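Local coordinates for flagellar basal body protein (Helicobacter pylori, PDB 5NPY) that probably forms part of the flagellar hook, the structure that joins the basal body rod to the filament, at residues E222-N234 / N274-L286. Residues are numbered along the deposited sequence; the frame is centred on the assembly and turned at random.
Sequences ERFLNQDINALAN and NQFKTLGDLQKLL. With 144 (tris-hydroxymethyl-methyl-ammonium), chain B.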
# COMPACT_ATOMS: atom_id res chain seq x y z
N GLU A 222 -5.63 2.53 31.39
CA GLU A 222 -6.76 2.91 30.54
C GLU A 222 -6.95 1.97 29.35
O GLU A 222 -8.06 1.87 28.82
CB GLU A 222 -6.58 4.35 30.06
CG GLU A 222 -5.18 4.70 29.59
CD GLU A 222 -4.20 5.03 30.73
OE1 GLU A 222 -3.58 6.12 30.69
OE2 GLU A 222 -4.01 4.23 31.66
N ARG A 223 -5.89 1.31 28.88
CA ARG A 223 -6.11 0.29 27.87
C ARG A 223 -6.87 -0.89 28.45
O ARG A 223 -7.80 -1.41 27.82
CB ARG A 223 -4.79 -0.19 27.24
CG ARG A 223 -4.04 0.88 26.43
CD ARG A 223 -2.77 0.36 25.86
NE ARG A 223 -2.25 1.31 24.85
CZ ARG A 223 -1.12 1.16 24.19
NH1 ARG A 223 -0.38 0.08 24.38
NH2 ARG A 223 -0.74 2.11 23.36
N PHE A 224 -6.50 -1.30 29.66
CA PHE A 224 -7.23 -2.35 30.35
C PHE A 224 -8.70 -1.96 30.55
O PHE A 224 -9.61 -2.76 30.28
CB PHE A 224 -6.52 -2.66 31.67
CG PHE A 224 -7.36 -3.38 32.69
CD1 PHE A 224 -7.67 -4.72 32.55
CD2 PHE A 224 -7.82 -2.71 33.82
CE1 PHE A 224 -8.43 -5.39 33.49
CE2 PHE A 224 -8.58 -3.37 34.78
CZ PHE A 224 -8.89 -4.72 34.62
N LEU A 225 -8.97 -0.72 30.95
CA LEU A 225 -10.36 -0.36 31.27
C LEU A 225 -11.23 -0.35 30.02
O LEU A 225 -12.40 -0.78 30.08
CB LEU A 225 -10.43 0.98 31.98
CG LEU A 225 -9.89 0.94 33.41
CD1 LEU A 225 -10.06 2.29 34.11
CD2 LEU A 225 -10.53 -0.20 34.21
N ASN A 226 -10.68 0.11 28.88
CA ASN A 226 -11.44 0.35 27.66
C ASN A 226 -11.42 -0.82 26.67
O ASN A 226 -11.90 -0.67 25.55
CB ASN A 226 -10.92 1.61 26.95
CG ASN A 226 -11.09 2.88 27.80
OD1 ASN A 226 -11.84 2.88 28.78
ND2 ASN A 226 -10.41 3.96 27.41
N GLN A 227 -10.86 -1.97 27.05
CA GLN A 227 -10.82 -3.12 26.16
C GLN A 227 -12.17 -3.84 26.19
O GLN A 227 -12.66 -4.22 27.25
CB GLN A 227 -9.68 -4.06 26.53
CG GLN A 227 -9.55 -5.30 25.67
CD GLN A 227 -8.97 -4.99 24.34
OE1 GLN A 227 -8.42 -3.88 24.11
NE2 GLN A 227 -9.09 -5.94 23.42
N ASP A 228 -12.79 -3.95 25.03
CA ASP A 228 -13.99 -4.76 24.86
C ASP A 228 -13.67 -6.22 25.24
O ASP A 228 -12.75 -6.84 24.68
CB ASP A 228 -14.46 -4.63 23.40
CG ASP A 228 -15.77 -5.39 23.10
OD1 ASP A 228 -16.34 -5.14 22.02
OD2 ASP A 228 -16.21 -6.25 23.89
N ILE A 229 -14.39 -6.76 26.21
CA ILE A 229 -14.14 -8.13 26.68
C ILE A 229 -14.39 -9.16 25.57
O ILE A 229 -13.81 -10.25 25.60
CB ILE A 229 -14.99 -8.41 27.93
CG1 ILE A 229 -14.51 -9.66 28.65
CG2 ILE A 229 -16.49 -8.53 27.59
CD1 ILE A 229 -15.21 -9.91 29.96
N ASN A 230 -15.25 -8.85 24.57
CA ASN A 230 -15.42 -9.70 23.39
C ASN A 230 -14.25 -9.60 22.41
O ASN A 230 -14.15 -10.45 21.51
CB ASN A 230 -16.71 -9.34 22.64
CG ASN A 230 -17.13 -10.42 21.64
OD1 ASN A 230 -17.35 -11.59 22.03
ND2 ASN A 230 -17.29 -10.05 20.38
N ALA A 231 -13.39 -8.59 22.55
CA ALA A 231 -12.16 -8.47 21.75
C ALA A 231 -10.99 -9.16 22.44
O ALA A 231 -9.89 -8.62 22.55
CB ALA A 231 -11.84 -7.00 21.46
N LEU A 232 -11.25 -10.38 22.91
CA LEU A 232 -10.28 -11.14 23.70
C LEU A 232 -10.39 -12.62 23.38
O LEU A 232 -11.34 -13.09 22.74
CB LEU A 232 -10.50 -10.91 25.19
CG LEU A 232 -10.18 -9.51 25.73
CD1 LEU A 232 -10.72 -9.42 27.12
CD2 LEU A 232 -8.67 -9.25 25.70
N ALA A 233 -9.41 -13.38 23.88
CA ALA A 233 -9.43 -14.84 23.82
C ALA A 233 -8.68 -15.36 25.04
O ALA A 233 -7.83 -14.66 25.60
CB ALA A 233 -8.81 -15.37 22.51
N ASN A 234 -8.99 -16.61 25.44
CA ASN A 234 -8.31 -17.20 26.58
C ASN A 234 -7.00 -17.87 26.15
O ASN A 234 -6.57 -17.79 25.00
CB ASN A 234 -9.22 -18.19 27.32
CG ASN A 234 -9.66 -19.39 26.47
OD1 ASN A 234 -8.98 -19.82 25.54
ND2 ASN A 234 -10.81 -19.94 26.83
N ASN A 274 -27.85 -3.63 33.90
CA ASN A 274 -26.57 -4.27 34.25
C ASN A 274 -25.82 -4.73 33.01
O ASN A 274 -25.24 -5.81 32.98
CB ASN A 274 -26.78 -5.44 35.22
CG ASN A 274 -27.30 -4.97 36.57
OD1 ASN A 274 -27.21 -3.79 36.89
ND2 ASN A 274 -27.85 -5.90 37.36
N GLN A 275 -25.83 -3.91 31.96
CA GLN A 275 -25.11 -4.25 30.74
C GLN A 275 -23.67 -3.75 30.81
O GLN A 275 -23.38 -2.74 31.44
CB GLN A 275 -25.82 -3.68 29.50
CG GLN A 275 -27.22 -4.27 29.32
CD GLN A 275 -27.65 -4.44 27.86
OE1 GLN A 275 -27.05 -3.88 26.94
NE2 GLN A 275 -28.70 -5.22 27.66
N PHE A 276 -22.77 -4.50 30.20
CA PHE A 276 -21.36 -4.15 30.17
C PHE A 276 -20.80 -4.57 28.83
O PHE A 276 -21.34 -5.46 28.16
CB PHE A 276 -20.54 -4.83 31.27
CG PHE A 276 -20.49 -6.35 31.15
CD1 PHE A 276 -21.60 -7.13 31.53
CD2 PHE A 276 -19.34 -7.00 30.66
CE1 PHE A 276 -21.57 -8.53 31.42
CE2 PHE A 276 -19.31 -8.41 30.56
CZ PHE A 276 -20.43 -9.18 30.94
N LYS A 277 -19.72 -3.91 28.46
CA LYS A 277 -19.05 -4.17 27.19
C LYS A 277 -17.55 -4.29 27.42
O LYS A 277 -16.93 -5.27 26.96
CB LYS A 277 -19.34 -3.06 26.20
CG LYS A 277 -18.73 -3.30 24.84
CD LYS A 277 -19.50 -2.59 23.80
CE LYS A 277 -18.74 -2.62 22.48
NZ LYS A 277 -19.01 -3.84 21.68
N THR A 278 -16.95 -3.34 28.15
CA THR A 278 -15.51 -3.30 28.39
C THR A 278 -15.16 -3.96 29.71
O THR A 278 -16.02 -4.18 30.56
CB THR A 278 -14.97 -1.87 28.43
OG1 THR A 278 -15.50 -1.23 29.60
CG2 THR A 278 -15.33 -1.08 27.17
N LEU A 279 -13.86 -4.18 29.90
CA LEU A 279 -13.39 -4.66 31.20
C LEU A 279 -13.67 -3.63 32.28
O LEU A 279 -13.99 -3.98 33.43
CB LEU A 279 -11.89 -4.99 31.14
CG LEU A 279 -11.47 -6.20 30.31
CD1 LEU A 279 -9.96 -6.28 30.26
CD2 LEU A 279 -12.08 -7.49 30.86
N GLY A 280 -13.54 -2.34 31.94
CA GLY A 280 -13.93 -1.29 32.86
C GLY A 280 -15.40 -1.36 33.24
O GLY A 280 -15.74 -1.38 34.42
N ASP A 281 -16.29 -1.43 32.23
CA ASP A 281 -17.71 -1.54 32.56
C ASP A 281 -17.96 -2.71 33.50
O ASP A 281 -18.78 -2.61 34.42
CB ASP A 281 -18.61 -1.72 31.32
CG ASP A 281 -18.43 -0.66 30.27
OD1 ASP A 281 -18.33 0.51 30.69
OD2 ASP A 281 -18.58 -0.95 29.05
N LEU A 282 -17.28 -3.85 33.29
CA LEU A 282 -17.53 -4.99 34.17
C LEU A 282 -16.94 -4.77 35.56
O LEU A 282 -17.52 -5.18 36.57
CB LEU A 282 -17.00 -6.28 33.54
CG LEU A 282 -17.05 -7.51 34.45
CD1 LEU A 282 -18.49 -7.87 34.68
CD2 LEU A 282 -16.33 -8.68 33.84
N GLN A 283 -15.78 -4.12 35.62
CA GLN A 283 -15.18 -3.81 36.91
C GLN A 283 -16.11 -2.95 37.76
O GLN A 283 -16.42 -3.27 38.91
CB GLN A 283 -13.84 -3.11 36.68
CG GLN A 283 -13.11 -2.69 37.92
CD GLN A 283 -11.99 -1.71 37.63
OE1 GLN A 283 -12.24 -0.57 37.24
NE2 GLN A 283 -10.74 -2.17 37.79
N LYS A 284 -16.61 -1.86 37.16
CA LYS A 284 -17.51 -0.94 37.85
C LYS A 284 -18.78 -1.64 38.29
O LYS A 284 -19.26 -1.45 39.41
CB LYS A 284 -17.82 0.24 36.92
CG LYS A 284 -18.51 1.42 37.56
CD LYS A 284 -18.99 2.38 36.48
CE LYS A 284 -19.56 3.64 37.08
NZ LYS A 284 -20.76 4.11 36.33
N LEU A 285 -19.36 -2.46 37.41
CA LEU A 285 -20.59 -3.16 37.74
C LEU A 285 -20.36 -4.16 38.87
O LEU A 285 -21.13 -4.21 39.83
CB LEU A 285 -21.12 -3.85 36.48
CG LEU A 285 -22.51 -4.45 36.43
CD1 LEU A 285 -23.58 -3.40 36.79
CD2 LEU A 285 -22.73 -5.03 35.03
N LEU A 286 -19.26 -4.92 38.79
CA LEU A 286 -18.92 -5.86 39.86
C LEU A 286 -18.61 -5.17 41.18
O LEU A 286 -18.89 -5.73 42.24
CB LEU A 286 -17.72 -6.70 39.43
CG LEU A 286 -17.23 -7.73 40.42
CD1 LEU A 286 -18.23 -8.88 40.53
CD2 LEU A 286 -15.86 -8.22 39.97
C1 144 B . -11.78 3.89 22.05
N 144 B . -11.03 2.63 21.94
C2 144 B . -10.91 2.02 23.26
O2 144 B . -9.90 2.58 24.06
C3 144 B . -9.70 2.89 21.40
O3 144 B . -9.14 1.71 20.88
C4 144 B . -11.67 1.65 21.05
O4 144 B . -12.93 1.95 20.48
O HOH W 1 -14.80 1.40 29.54
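Leu225 O accepts from Gly280 N at 2.7 Å, and Leu279 N donates to Gln227 O at 2.9 Å, coming in almost along the C=O axis. These two backbone hydrogen bonds tie the region round Leu225 and Gln227 to the first turn of helix 279-289. Two residues on, the donor changes sides: Ile229 N gives a third bond, at 3.0 Å, to Lys277 O just before the helix, and a single beta bridge pairs Asp228 with Thr278. Thr278 and Asp281 form a capping box: Thr278 OG1 accepts from Asp281 N, and Asp281 OD2 takes both Thr278 N and Lys277 N.

The charged pair is Asp228 and Lys277. The lysine chain bends at its last torsion (chi4 86°) and brings NZ within 3.0 Å of Asp228 OD1, above the carboxylate plane. OD2 accepts from Asn230 N in an Asx turn and from Tyr266 OH, while Ser382 N reaches OD1 and Ser382 O takes Lys277 NZ.

Apolar contacts centre on Leu279. Its CD1 lies 3.6 Å from Phe224 CD1, its CD2 3.9 Å from Ile229 CG1. Ile229 also reaches Phe276 and Leu282. Gln283 NE2, bonded to Leu294 O, comes to the edge of the Phe224 ring.

Asn226 CB lies 3.2 Å from O2 of the bound tris-hydroxymethyl-methyl-ammonium, which Thr380 and Glu399 also hold; Gln227 and Asp228 tie the adjoining chain to strand 370-381 beside this pocket. Two N-H groups of the first turn, those of Leu279 and Gly280, are thus satisfied by carbonyls of 222-234, and the buried Asp228 carboxylate, gripped through both oxygens, probably stays ionised beside Lys277.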